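Local atomic coordinates of glycosyl hydrolase, family 8 (Clostridium perfringens, PDB entry 3REN), a protein that is an alpha-amylase of glycoside hydrolase family 8 with an (alpha/alpha)6-barrel fold, and probably hydrolyses alpha-linked glucans such as starch. Residues Y71-N76 against L123-N128; I285-A290 against D307-Y312. One frame throughout, in Å; residues are numbered along the deposited sequence.

In the fold
Both contacts pack helix on helix within the (alpha/alpha)6 barrel, and both are largely buried. They use different elements. Contact 1 joins the end of helix 62-74 to helix 113-130, two helices well separated in sequence. Contact 2 joins helices 283-296 and 299-312, which follow each other in the chain and run roughly antiparallel. Their centres lie about 23 Å apart and their nearest atoms about 11 Å, so they do not touch each other. Contact 1 is small; one valine packs on apolar side chains and on the backbone of the partner helix. Contact 2 buries twice the surface, 242 against 121 Å², and is built round a tyrosine ring with a lysine chain over one face.

Contact 1 (Y71-N76 against L123-N128); sequences YSVNAN and LLLANN
Val73 carries this contact, reaching from the last turn of helix 62-74 to the flank of helix 113-130 in the (alpha/alpha)6 barrel. Its CA lies 6.0 Å from the CA of Ala126, the closest such pair between 71-76 and 123-128. From CA, the bond to CB already points at the other helix. At CB the side chain forks, and the two methyls go to different neighbours. CG1 sits between the backbone N and the carbonyl carbon (chi1 64°) and meets CB of Leu125 at 4.1 Å. The valine and leucine side chains cross there at about a right angle. CG2 is anti to the backbone N and lies against the main chain of the partner helix. Phe81 of helix 78-89 and Tyr135 of helix 133-150 also touch Ala126, so its methyl is shared by several helices. Just past Val73 the helix ends in a Schellman motif. Asn76 has positive phi (53°), and its N bonds to Val73 O at 3.1 Å. The Asn76 side chain ties this end back to helix 113-130 through OD1 and Trp130 NE1. At the valine's second tip, CG2 stands 3.8 Å from Ala126 CA and 3.9 Å from Leu125 O.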
loop_
_atom_site.group_PDB
_atom_site.type_symbol
_atom_site.label_atom_id
_atom_site.label_comp_id
_atom_site.label_asym_id
_atom_site.label_seq_id
_atom_site.Cartn_x
_atom_site.Cartn_y
_atom_site.Cartn_z
ATOM N N TYR A 71 1.297 -3.122 -9.835
ATOM C CA TYR A 71 1.001 -4.432 -10.376
ATOM C C TYR A 71 1.348 -4.520 -11.867
ATOM O O TYR A 71 1.938 -5.511 -12.313
ATOM C CB TYR A 71 -0.492 -4.737 -10.213
ATOM C CG TYR A 71 -0.919 -6.010 -10.908
ATOM C CD1 TYR A 71 -0.673 -7.250 -10.326
ATOM C CD2 TYR A 71 -1.518 -5.970 -12.146
ATOM C CE1 TYR A 71 -1.047 -8.430 -10.967
ATOM C CE2 TYR A 71 -1.901 -7.129 -12.802
ATOM C CZ TYR A 71 -1.657 -8.355 -12.207
ATOM O OH TYR A 71 -2.063 -9.520 -12.816
ATOM N N SER A 72 0.920 -3.524 -12.644
ATOM C CA SER A 72 1.187 -3.498 -14.114
ATOM C C SER A 72 2.665 -3.542 -14.470
ATOM O O SER A 72 3.046 -4.282 -15.366
ATOM C CB SER A 72 0.590 -2.251 -14.749
ATOM O OG SER A 72 -0.799 -2.283 -14.584
ATOM N N VAL A 73 3.506 -2.774 -13.805
ATOM C CA VAL A 73 4.927 -2.793 -14.068
ATOM C C VAL A 73 5.562 -4.120 -13.670
ATOM O O VAL A 73 6.352 -4.639 -14.362
ATOM C CB VAL A 73 5.710 -1.529 -13.591
ATOM C CG1 VAL A 73 5.674 -1.382 -12.154
ATOM C CG2 VAL A 73 7.100 -1.500 -14.165
ATOM N N ASN A 74 5.139 -4.661 -12.554
ATOM C CA ASN A 74 5.573 -6.003 -12.152
ATOM C C ASN A 74 5.122 -7.051 -13.158
ATOM O O ASN A 74 5.819 -8.044 -13.374
ATOM C CB ASN A 74 5.006 -6.359 -10.770
ATOM C CG ASN A 74 5.633 -5.541 -9.674
ATOM O OD1 ASN A 74 6.662 -4.922 -9.895
ATOM N ND2 ASN A 74 5.021 -5.524 -8.488
ATOM N N ALA A 75 3.950 -6.845 -13.752
ATOM C CA ALA A 75 3.442 -7.810 -14.719
ATOM C C ALA A 75 4.022 -7.585 -16.109
ATOM O O ALA A 75 3.715 -8.354 -17.015
ATOM C CB ALA A 75 1.901 -7.808 -14.771
ATOM N N ASN A 76 4.866 -6.554 -16.278
ATOM C CA ASN A 76 5.383 -6.169 -17.587
ATOM C C ASN A 76 4.233 -5.963 -18.567
ATOM O O ASN A 76 4.227 -6.500 -19.676
ATOM C CB ASN A 76 6.408 -7.206 -18.136
ATOM C CG ASN A 76 7.337 -6.613 -19.206
ATOM O OD1 ASN A 76 7.145 -5.483 -19.658
ATOM N ND2 ASN A 76 8.350 -7.377 -19.604
ATOM N N LEU A 123 6.128 4.946 -11.402
ATOM C CA LEU A 123 6.698 5.691 -12.546
ATOM C C LEU A 123 8.203 5.472 -12.722
ATOM O O LEU A 123 8.681 5.248 -13.848
ATOM C CB LEU A 123 6.352 7.174 -12.450
ATOM C CG LEU A 123 4.890 7.523 -12.751
ATOM C CD1 LEU A 123 4.614 8.949 -12.303
ATOM C CD2 LEU A 123 4.580 7.354 -14.250
ATOM N N LEU A 124 8.966 5.529 -11.629
ATOM C CA LEU A 124 10.406 5.279 -11.705
ATOM C C LEU A 124 10.696 3.822 -12.075
ATOM O O LEU A 124 11.565 3.555 -12.901
ATOM C CB LEU A 124 11.122 5.702 -10.427
ATOM C CG LEU A 124 11.025 7.207 -10.132
ATOM C CD1 LEU A 124 11.692 7.585 -8.777
ATOM C CD2 LEU A 124 11.622 8.019 -11.298
ATOM N N LEU A 125 9.973 2.874 -11.482
ATOM C CA LEU A 125 10.065 1.483 -11.947
ATOM C C LEU A 125 9.733 1.345 -13.445
ATOM O O LEU A 125 10.387 0.601 -14.162
ATOM C CB LEU A 125 9.144 0.553 -11.102
ATOM C CG LEU A 125 9.514 0.462 -9.607
ATOM C CD1 LEU A 125 8.553 -0.416 -8.845
ATOM C CD2 LEU A 125 11.017 0.038 -9.357
ATOM N N ALA A 126 8.720 2.055 -13.905
ATOM C CA ALA A 126 8.294 1.959 -15.294
ATOM C C ALA A 126 9.392 2.476 -16.232
ATOM O O ALA A 126 9.684 1.870 -17.281
ATOM C CB ALA A 126 6.991 2.723 -15.509
ATOM N N ASN A 127 10.019 3.580 -15.831
ATOM C CA ASN A 127 11.141 4.126 -16.599
ATOM C C ASN A 127 12.279 3.108 -16.687
ATOM O O ASN A 127 12.845 2.931 -17.749
ATOM C CB ASN A 127 11.666 5.419 -15.981
ATOM C CG ASN A 127 13.002 5.844 -16.577
ATOM O OD1 ASN A 127 12.966 6.209 -17.853
ATOM N ND2 ASN A 127 14.057 5.847 -15.894
ATOM N N ASN A 128 12.608 2.459 -15.572
ATOM C CA ASN A 128 13.700 1.460 -15.558
ATOM C C ASN A 128 13.403 0.243 -16.431
ATOM O O ASN A 128 14.265 -0.237 -17.190
ATOM C CB ASN A 128 14.026 1.023 -14.140
ATOM C CG ASN A 128 14.594 2.164 -13.308
ATOM O OD1 ASN A 128 14.943 3.219 -13.845
ATOM N ND2 ASN A 128 14.659 1.974 -11.993
#

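Contact 2 (I285-A290 against D307-Y312); sequences IYSNVA and DKLKYY
The ring of Tyr286 lies with one face against the aliphatic chain of Lys308. Lys308 CB stands over the ring centre, 3.6 Å from the centroid and only 11° off the ring normal, a clear CH-pi contact. The lysine chain then bends at its second torsion (chi2 -69°) and crosses the ring at a slant, toward the phenol end. CG comes within 3.6 Å of Tyr286 CZ, and CE lies 3.8 Å from Tyr286 OH. The ammonium group passes on to a weak hydrogen bond with Gly263 O. Tyr286 OH is held by Glu281 OE1 and Leu265 N, which helps fix the ring under the lysine. The two side chains belong to consecutive helices, 283-296 and 299-312, of the (alpha/alpha)6 barrel. Their short segments form an antiparallel hairpin-like pair, with axes 9.6 Å apart at an angle of 149°. Leu309 packs at the root of the tyrosine side chain. Its CD2 meets Tyr286 CB at 3.8 Å. The other methyl, CD1, lies 3.8 Å from Ser287 OG, a hydroxyl bonded to Pro283 O in its own helix.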
loop_
_atom_site.group_PDB
_atom_site.type_symbol
_atom_site.label_atom_id
_atom_site.label_comp_id
_atom_site.label_asym_id
_atom_site.label_seq_id
_atom_site.Cartn_x
_atom_site.Cartn_y
_atom_site.Cartn_z
ATOM N N ILE A 285 -2.979 -7.338 5.554
ATOM C CA ILE A 285 -1.962 -7.831 6.483
ATOM C C ILE A 285 -1.249 -9.018 5.855
ATOM O O ILE A 285 -0.010 -9.030 5.731
ATOM C CB ILE A 285 -2.602 -8.313 7.768
ATOM C CG1 ILE A 285 -3.309 -7.158 8.461
ATOM C CG2 ILE A 285 -1.551 -8.990 8.687
ATOM C CD1 ILE A 285 -2.396 -6.294 9.190
ATOM N N TYR A 286 -2.039 -10.034 5.460
ATOM C CA TYR A 286 -1.433 -11.247 4.854
ATOM C C TYR A 286 -0.655 -10.965 3.579
ATOM O O TYR A 286 0.405 -11.548 3.363
ATOM C CB TYR A 286 -2.482 -12.344 4.627
ATOM C CG TYR A 286 -2.974 -12.934 5.937
ATOM C CD1 TYR A 286 -2.063 -13.411 6.891
ATOM C CD2 TYR A 286 -4.331 -12.980 6.236
ATOM C CE1 TYR A 286 -2.486 -13.954 8.118
ATOM C CE2 TYR A 286 -4.784 -13.529 7.467
ATOM C CZ TYR A 286 -3.846 -14.011 8.394
ATOM O OH TYR A 286 -4.266 -14.549 9.588
ATOM N N SER A 287 -1.182 -10.058 2.750
ATOM C CA SER A 287 -0.466 -9.581 1.559
ATOM C C SER A 287 0.888 -9.045 1.866
ATOM O O SER A 287 1.850 -9.408 1.194
ATOM C CB SER A 287 -1.271 -8.503 0.824
ATOM O OG SER A 287 -2.460 -9.070 0.301
ATOM N N ASN A 288 0.990 -8.177 2.883
ATOM C CA ASN A 288 2.261 -7.580 3.208
ATOM C C ASN A 288 3.253 -8.595 3.759
ATOM O O ASN A 288 4.450 -8.532 3.457
ATOM C CB ASN A 288 2.053 -6.429 4.219
ATOM C CG ASN A 288 1.617 -5.142 3.533
ATOM O OD1 ASN A 288 1.752 -5.012 2.326
ATOM N ND2 ASN A 288 1.084 -4.192 4.297
ATOM N N VAL A 289 2.751 -9.519 4.589
ATOM C CA VAL A 289 3.589 -10.565 5.167
ATOM C C VAL A 289 4.158 -11.439 4.041
ATOM O O VAL A 289 5.348 -11.771 4.034
ATOM C CB VAL A 289 2.778 -11.419 6.172
ATOM C CG1 VAL A 289 3.619 -12.584 6.670
ATOM C CG2 VAL A 289 2.320 -10.575 7.369
ATOM N N ALA A 290 3.310 -11.784 3.065
ATOM C CA ALA A 290 3.745 -12.513 1.864
ATOM C C ALA A 290 4.776 -11.732 1.063
ATOM O O ALA A 290 5.739 -12.313 0.572
ATOM C CB ALA A 290 2.528 -12.866 0.973
ATOM N N ASP A 307 -1.540 -19.115 1.856
ATOM C CA ASP A 307 -2.610 -20.020 2.210
ATOM C C ASP A 307 -3.765 -19.270 2.830
ATOM O O ASP A 307 -4.908 -19.579 2.530
ATOM C CB ASP A 307 -2.121 -21.144 3.134
ATOM C CG ASP A 307 -1.349 -22.231 2.375
ATOM O OD1 ASP A 307 -1.318 -22.222 1.116
ATOM O OD2 ASP A 307 -0.734 -23.089 3.041
ATOM N N LYS A 308 -3.488 -18.273 3.669
ATOM C CA LYS A 308 -4.584 -17.457 4.225
ATOM C C LYS A 308 -5.343 -16.692 3.159
ATOM O O LYS A 308 -6.568 -16.583 3.238
ATOM C CB LYS A 308 -4.110 -16.464 5.293
ATOM C CG LYS A 308 -3.552 -17.114 6.509
ATOM C CD LYS A 308 -4.643 -17.802 7.287
ATOM C CE LYS A 308 -4.139 -18.194 8.686
ATOM N NZ LYS A 308 -5.276 -18.811 9.425
ATOM N N LEU A 309 -4.618 -16.145 2.184
ATOM C CA LEU A 309 -5.262 -15.414 1.095
ATOM C C LEU A 309 -6.089 -16.358 0.228
ATOM O O LEU A 309 -7.203 -16.045 -0.134
ATOM C CB LEU A 309 -4.237 -14.611 0.259
ATOM C CG LEU A 309 -3.500 -13.436 0.921
ATOM C CD1 LEU A 309 -2.553 -12.798 -0.133
ATOM C CD2 LEU A 309 -4.502 -12.390 1.410
ATOM N N LYS A 310 -5.557 -17.539 -0.090
ATOM C CA LYS A 310 -6.364 -18.512 -0.814
ATOM C C LYS A 310 -7.663 -18.885 -0.094
ATOM O O LYS A 310 -8.705 -19.088 -0.725
ATOM C CB LYS A 310 -5.589 -19.791 -1.016
ATOM C CG LYS A 310 -4.313 -19.654 -1.824
ATOM C CD LYS A 310 -4.045 -21.068 -2.369
ATOM C CE LYS A 310 -2.641 -21.451 -2.238
ATOM N NZ LYS A 310 -2.593 -22.746 -2.957
ATOM N N TYR A 311 -7.564 -19.040 1.222
ATOM C CA TYR A 311 -8.678 -19.451 2.059
ATOM C C TYR A 311 -9.780 -18.410 2.071
ATOM O O TYR A 311 -10.942 -18.763 1.968
ATOM C CB TYR A 311 -8.215 -19.649 3.505
ATOM C CG TYR A 311 -9.332 -20.130 4.390
ATOM C CD1 TYR A 311 -9.735 -21.474 4.372
ATOM C CD2 TYR A 311 -9.983 -19.253 5.260
ATOM C CE1 TYR A 311 -10.759 -21.916 5.179
ATOM C CE2 TYR A 311 -10.986 -19.681 6.076
ATOM C CZ TYR A 311 -11.371 -21.010 6.031
ATOM O OH TYR A 311 -12.376 -21.422 6.862
ATOM N N TYR A 312 -9.403 -17.134 2.203
ATOM C CA TYR A 312 -10.399 -16.050 2.269
ATOM C C TYR A 312 -10.948 -15.584 0.923
ATOM O O TYR A 312 -12.018 -14.958 0.877
ATOM C CB TYR A 312 -9.859 -14.866 3.086
ATOM C CG TYR A 312 -9.882 -15.209 4.539
ATOM C CD1 TYR A 312 -11.106 -15.401 5.197
ATOM C CD2 TYR A 312 -8.706 -15.353 5.261
ATOM C CE1 TYR A 312 -11.160 -15.755 6.540
ATOM C CE2 TYR A 312 -8.741 -15.693 6.602
ATOM C CZ TYR A 312 -9.981 -15.896 7.236
ATOM O OH TYR A 312 -10.042 -16.237 8.574
#